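Local atomic coordinates of clostripain-related protein (Bacteroides thetaiotaomicron, PDB entry 6N9J), a protein that probably cleaves peptide bonds as a secreted cysteine protease of the C11 (clostripain) family, clan CD, and is inhibited covalently by a peptide-based inhibitor. Residues A27-L31 / Y51-G55; S56-R62 / V74-A80. All coordinates share one frame; numbering follows the deposited sequence.

Interaction 1: A27-L31 / Y51-G55; sequences ASEDL and YMDKG
In the beta-alpha-beta unit formed by strand 9-18, helix 24-37 and strand 46-53, A27, S28 and L31 of the helix meet M52, near the C-terminal end of the second strand, and K54, just past it. Helix and strand segments run nearly antiparallel, their N-to-C directions 156° apart, as befits a helix that returns the chain across a sheet between two parallel strands. M52 supplies the apolar half. Its chain is bent at both chi2 and chi3 (89° and 86°), which brings the sulfur against A27, with SD 3.8 Å from A27 CB, and takes the terminal methyl on to L31, where CE lies 3.7 Å from L31 CD2. I17 of strand 9-18 touches both A27 and M52, extending the patch. The polar half lies nearer the surface. K54 lays its aliphatic part against A27, CG being 3.8 Å from A27 CB, then turns at chi3 and reaches S28. At the strand end, D53 OD1 accepts a bond from G55 N in an Asx turn, with the donor above the carboxylate plane. At the helix, K54 NZ donates to S28 OG at 2.9 Å, while a water accepting from S28 N receives a weak bond from K54 NZ.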
loop_
_atom_site.group_PDB
_atom_site.type_symbol
_atom_site.label_atom_id
_atom_site.label_comp_id
_atom_site.label_asym_id
_atom_site.label_seq_id
_atom_site.Cartn_x
_atom_site.Cartn_y
_atom_site.Cartn_z
ATOM N N ALA A 27 3.073 15.448 -4.395
ATOM C CA ALA A 27 2.522 15.600 -3.042
ATOM C C ALA A 27 1.500 16.738 -2.911
ATOM O O ALA A 27 0.368 16.501 -2.505
ATOM C CB ALA A 27 3.651 15.801 -2.044
ATOM N N SER A 28 1.895 17.965 -3.260
ATOM C CA SER A 28 1.015 19.137 -3.101
ATOM C C SER A 28 -0.306 18.992 -3.857
ATOM O O SER A 28 -1.356 19.421 -3.375
ATOM C CB SER A 28 1.729 20.409 -3.562
ATOM O OG SER A 28 2.705 20.802 -2.614
ATOM N N GLU A 29 -0.231 18.378 -5.039
ATOM C CA GLU A 29 -1.399 18.106 -5.867
ATOM C C GLU A 29 -2.394 17.187 -5.147
ATOM O O GLU A 29 -3.600 17.453 -5.143
ATOM C CB GLU A 29 -0.966 17.483 -7.205
ATOM N N ASP A 30 -1.885 16.109 -4.548
ATOM C CA ASP A 30 -2.721 15.214 -3.750
ATOM C C ASP A 30 -3.309 15.973 -2.552
ATOM O O ASP A 30 -4.466 15.749 -2.162
ATOM C CB ASP A 30 -1.929 13.991 -3.277
ATOM C CG ASP A 30 -1.749 12.927 -4.376
ATOM O OD1 ASP A 30 -2.547 12.877 -5.343
ATOM O OD2 ASP A 30 -0.799 12.128 -4.259
ATOM N N LEU A 31 -2.517 16.872 -1.968
ATOM C CA LEU A 31 -3.018 17.722 -0.885
ATOM C C LEU A 31 -4.181 18.592 -1.370
ATOM O O LEU A 31 -5.211 18.677 -0.706
ATOM C CB LEU A 31 -1.910 18.602 -0.303
ATOM C CG LEU A 31 -2.398 19.615 0.745
ATOM C CD1 LEU A 31 -3.137 18.931 1.903
ATOM C CD2 LEU A 31 -1.241 20.462 1.262
ATOM N N TYR A 51 0.568 14.462 7.479
ATOM C CA TYR A 51 1.987 14.707 7.709
ATOM C C TYR A 51 2.689 14.803 6.361
ATOM O O TYR A 51 2.705 13.843 5.591
ATOM C CB TYR A 51 2.633 13.611 8.555
ATOM C CG TYR A 51 4.143 13.736 8.588
ATOM C CD1 TYR A 51 4.763 14.637 9.444
ATOM C CD2 TYR A 51 4.949 12.966 7.743
ATOM C CE1 TYR A 51 6.140 14.771 9.470
ATOM C CE2 TYR A 51 6.326 13.088 7.765
ATOM C CZ TYR A 51 6.918 13.985 8.628
ATOM O OH TYR A 51 8.295 14.112 8.648
ATOM N N MET A 52 3.268 15.957 6.078
ATOM C CA MET A 52 3.760 16.243 4.733
ATOM C C MET A 52 5.253 16.555 4.733
ATOM O O MET A 52 5.680 17.569 5.295
ATOM C CB MET A 52 2.972 17.412 4.140
ATOM C CG MET A 52 3.646 18.119 2.981
ATOM S SD MET A 52 3.249 17.388 1.399
ATOM C CE MET A 52 1.731 18.215 0.984
ATOM N N ASP A 53 6.052 15.674 4.129
ATOM C CA ASP A 53 7.489 15.937 4.012
ATOM C C ASP A 53 7.906 15.908 2.547
ATOM O O ASP A 53 7.974 14.847 1.935
ATOM C CB ASP A 53 8.310 14.925 4.829
ATOM C CG ASP A 53 9.810 15.195 4.763
ATOM O OD1 ASP A 53 10.208 16.288 4.302
ATOM O OD2 ASP A 53 10.606 14.331 5.199
ATOM N N LYS A 54 8.168 17.091 1.998
ATOM C CA LYS A 54 8.607 17.247 0.615
ATOM C C LYS A 54 10.079 17.635 0.531
ATOM O O LYS A 54 10.601 17.861 -0.558
ATOM C CB LYS A 54 7.776 18.314 -0.101
ATOM C CG LYS A 54 6.332 17.940 -0.377
ATOM C CD LYS A 54 5.572 19.141 -0.944
ATOM C CE LYS A 54 6.342 19.786 -2.096
ATOM N NZ LYS A 54 5.613 20.935 -2.699
ATOM N N GLY A 55 10.741 17.744 1.677
ATOM C CA GLY A 55 12.156 18.064 1.684
ATOM C C GLY A 55 12.558 19.159 2.647
ATOM O O GLY A 55 13.535 19.014 3.380
HETATM O O HOH W 1 4.336 18.847 -4.817
#

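Interaction 2: S56-R62 / V74-A80; sequences SNPKLIR and VIATYDA
L60 holds CG opposite its backbone N (chi1 172°), and Y78 swings its ring to the side of its own N (chi1 -54°); with these torsions the two side chains lie alongside each other, pointing the same way. L60 CB sits at the edge of the ring, 4.0 Å from Y78 CE1, and L60 CD2 packs against I75 CG2 at 3.9 Å. Helix 86-99 covers this side, with T95 touching L60 and I75, and N91 touching Y78. Across the sheet, I61 CG2 meets V74 CG2 on the face shared with K59 and T77. The backbones pair antiparallel: K59 with T77 and I61 with V74 are non-hydrogen-bonded pairs, and L60 with A76 is a hydrogen-bonded one. L60 N donates almost straight to A76 O (2.8 Å, 175°). I75 and A76 both face L60 in a classic beta bulge, and L60 O accepts from I75 N at 2.9 Å and from A76 N at 3.2 Å. Further along, Y78 N bonds to P58 O at 3.0 Å from above the carbonyl plane, and a water accepts from A80 N. Two N-H groups thus converge on one carbonyl oxygen, so the bulge absorbs an extra residue where the chain turns a corner at I75, while hydrogen bonding continues from L60 N to A76 O and from Y78 N to P58 O.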
loop_
_atom_site.group_PDB
_atom_site.type_symbol
_atom_site.label_atom_id
_atom_site.label_comp_id
_atom_site.label_asym_id
_atom_site.label_seq_id
_atom_site.Cartn_x
_atom_site.Cartn_y
_atom_site.Cartn_z
ATOM N N SER A 56 11.812 20.258 2.644
ATOM C CA SER A 56 12.133 21.402 3.492
ATOM C C SER A 56 11.814 21.119 4.956
ATOM O O SER A 56 12.428 20.257 5.581
ATOM C CB SER A 56 11.376 22.647 3.024
ATOM O OG SER A 56 11.753 23.004 1.709
ATOM N N ASN A 57 10.855 21.858 5.503
ATOM C CA ASN A 57 10.486 21.698 6.899
ATOM C C ASN A 57 9.106 21.060 7.006
ATOM O O ASN A 57 8.089 21.725 6.823
ATOM C CB ASN A 57 10.524 23.050 7.630
ATOM C CG ASN A 57 11.920 23.676 7.649
ATOM O OD1 ASN A 57 12.931 22.987 7.806
ATOM N ND2 ASN A 57 11.975 24.992 7.481
ATOM N N PRO A 58 9.073 19.750 7.286
ATOM C CA PRO A 58 7.823 18.992 7.383
ATOM C C PRO A 58 6.808 19.636 8.326
ATOM O O PRO A 58 7.161 20.479 9.165
ATOM C CB PRO A 58 8.281 17.637 7.922
ATOM C CG PRO A 58 9.688 17.507 7.416
ATOM C CD PRO A 58 10.255 18.899 7.504
ATOM N N LYS A 59 5.548 19.255 8.150
ATOM C CA LYS A 59 4.470 19.760 8.980
ATOM C C LYS A 59 3.430 18.667 9.176
ATOM O O LYS A 59 3.272 17.780 8.329
ATOM C CB LYS A 59 3.833 21.005 8.355
ATOM C CG LYS A 59 3.274 20.770 6.954
ATOM C CD LYS A 59 2.742 22.052 6.308
ATOM C CE LYS A 59 2.203 21.756 4.903
ATOM N NZ LYS A 59 1.566 22.937 4.229
ATOM N N LEU A 60 2.753 18.721 10.314
ATOM C CA LEU A 60 1.610 17.862 10.580
ATOM C C LEU A 60 0.403 18.773 10.685
ATOM O O LEU A 60 0.354 19.617 11.575
ATOM C CB LEU A 60 1.809 17.056 11.870
ATOM C CG LEU A 60 0.620 16.241 12.387
ATOM C CD1 LEU A 60 0.342 15.076 11.460
ATOM C CD2 LEU A 60 0.854 15.752 13.815
ATOM N N ILE A 61 -0.551 18.644 9.765
ATOM C CA ILE A 61 -1.746 19.488 9.814
ATOM C C ILE A 61 -3.032 18.707 9.944
ATOM O O ILE A 61 -3.072 17.483 9.800
ATOM C CB ILE A 61 -1.897 20.375 8.562
ATOM C CG1 ILE A 61 -2.008 19.511 7.310
ATOM C CG2 ILE A 61 -0.763 21.372 8.461
ATOM C CD1 ILE A 61 -2.204 20.295 6.039
ATOM N N ARG A 62 -4.089 19.452 10.208
ATOM C CA ARG A 62 -5.444 18.945 10.172
ATOM C C ARG A 62 -6.265 19.856 9.268
ATOM O O ARG A 62 -6.171 21.089 9.365
ATOM C CB ARG A 62 -6.049 18.893 11.576
ATOM C CG ARG A 62 -7.523 18.518 11.597
ATOM C CD ARG A 62 -8.109 18.572 13.001
ATOM N NE ARG A 62 -9.486 18.090 13.013
ATOM C CZ ARG A 62 -10.551 18.863 12.824
ATOM N NH1 ARG A 62 -10.397 20.165 12.621
ATOM N NH2 ARG A 62 -11.768 18.333 12.841
ATOM N N VAL A 74 -2.273 23.864 11.670
ATOM C CA VAL A 74 -0.992 23.238 11.953
ATOM C C VAL A 74 -0.933 22.707 13.390
ATOM O O VAL A 74 -1.059 23.459 14.362
ATOM C CB VAL A 74 0.166 24.234 11.715
ATOM C CG1 VAL A 74 1.513 23.592 12.055
ATOM C CG2 VAL A 74 0.128 24.748 10.280
ATOM N N ILE A 75 -0.755 21.397 13.505
ATOM C CA ILE A 75 -0.608 20.730 14.789
ATOM C C ILE A 75 0.836 20.819 15.254
ATOM O O ILE A 75 1.123 21.210 16.379
ATOM C CB ILE A 75 -1.032 19.259 14.694
ATOM C CG1 ILE A 75 -2.485 19.176 14.224
ATOM C CG2 ILE A 75 -0.811 18.540 16.026
ATOM C CD1 ILE A 75 -2.918 17.804 13.782
ATOM N N ALA A 76 1.750 20.464 14.363
ATOM C CA ALA A 76 3.166 20.495 14.687
ATOM C C ALA A 76 4.008 20.750 13.441
ATOM O O ALA A 76 3.629 20.422 12.318
ATOM C CB ALA A 76 3.586 19.194 15.370
ATOM N N THR A 77 5.154 21.365 13.659
ATOM C CA THR A 77 6.064 21.661 12.583
ATOM C C THR A 77 7.388 21.026 12.973
ATOM O O THR A 77 7.652 20.812 14.166
ATOM C CB THR A 77 6.197 23.180 12.352
ATOM O OG1 THR A 77 6.834 23.424 11.092
ATOM C CG2 THR A 77 6.997 23.830 13.480
ATOM N N TYR A 78 8.209 20.703 11.980
ATOM C CA TYR A 78 9.445 19.979 12.241
ATOM C C TYR A 78 10.637 20.556 11.491
ATOM O O TYR A 78 10.479 21.182 10.440
ATOM C CB TYR A 78 9.287 18.505 11.858
ATOM C CG TYR A 78 8.107 17.809 12.490
ATOM C CD1 TYR A 78 6.850 17.836 11.886
ATOM C CD2 TYR A 78 8.246 17.107 13.683
ATOM C CE1 TYR A 78 5.762 17.197 12.468
ATOM C CE2 TYR A 78 7.164 16.455 14.267
ATOM C CZ TYR A 78 5.927 16.510 13.660
ATOM O OH TYR A 78 4.858 15.867 14.249
ATOM N N ASP A 79 11.833 20.335 12.029
ATOM C CA ASP A 79 13.049 20.523 11.244
ATOM C C ASP A 79 13.067 19.491 10.130
ATOM O O ASP A 79 12.353 18.493 10.205
ATOM C CB ASP A 79 14.303 20.385 12.108
ATOM C CG ASP A 79 14.591 21.625 12.920
ATOM O OD1 ASP A 79 15.115 22.603 12.344
ATOM O OD2 ASP A 79 14.305 21.617 14.136
ATOM N N ALA A 80 13.868 19.734 9.096
ATOM C CA ALA A 80 14.115 18.721 8.073
ATOM C C ALA A 80 14.494 17.418 8.756
ATOM O O ALA A 80 15.369 17.406 9.620
ATOM C CB ALA A 80 15.218 19.170 7.117
HETATM O O HOH W 2 15.124 22.374 8.632
#

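How the interactions relate
From the N terminus, strand 9-18 leads into helix 24-37, and interaction 1 closes the loop that returns the chain through strand 46-53. Interaction 2 opens only after that, at S56, and closes the shorter excursion through strands 59-65 and 70-74 when the chain comes back at 74-80. The two loops therefore follow in series, neither nested nor crossed. They meet where strand 46-53 lies antiparallel to strand 59-65: M52 N probably bonds to K59 O at 2.9 Å, and P58 packs against Y51 and D53. Together they tie helix 24-37, through this strand pair, to the antiparallel extension of the mixed sheet.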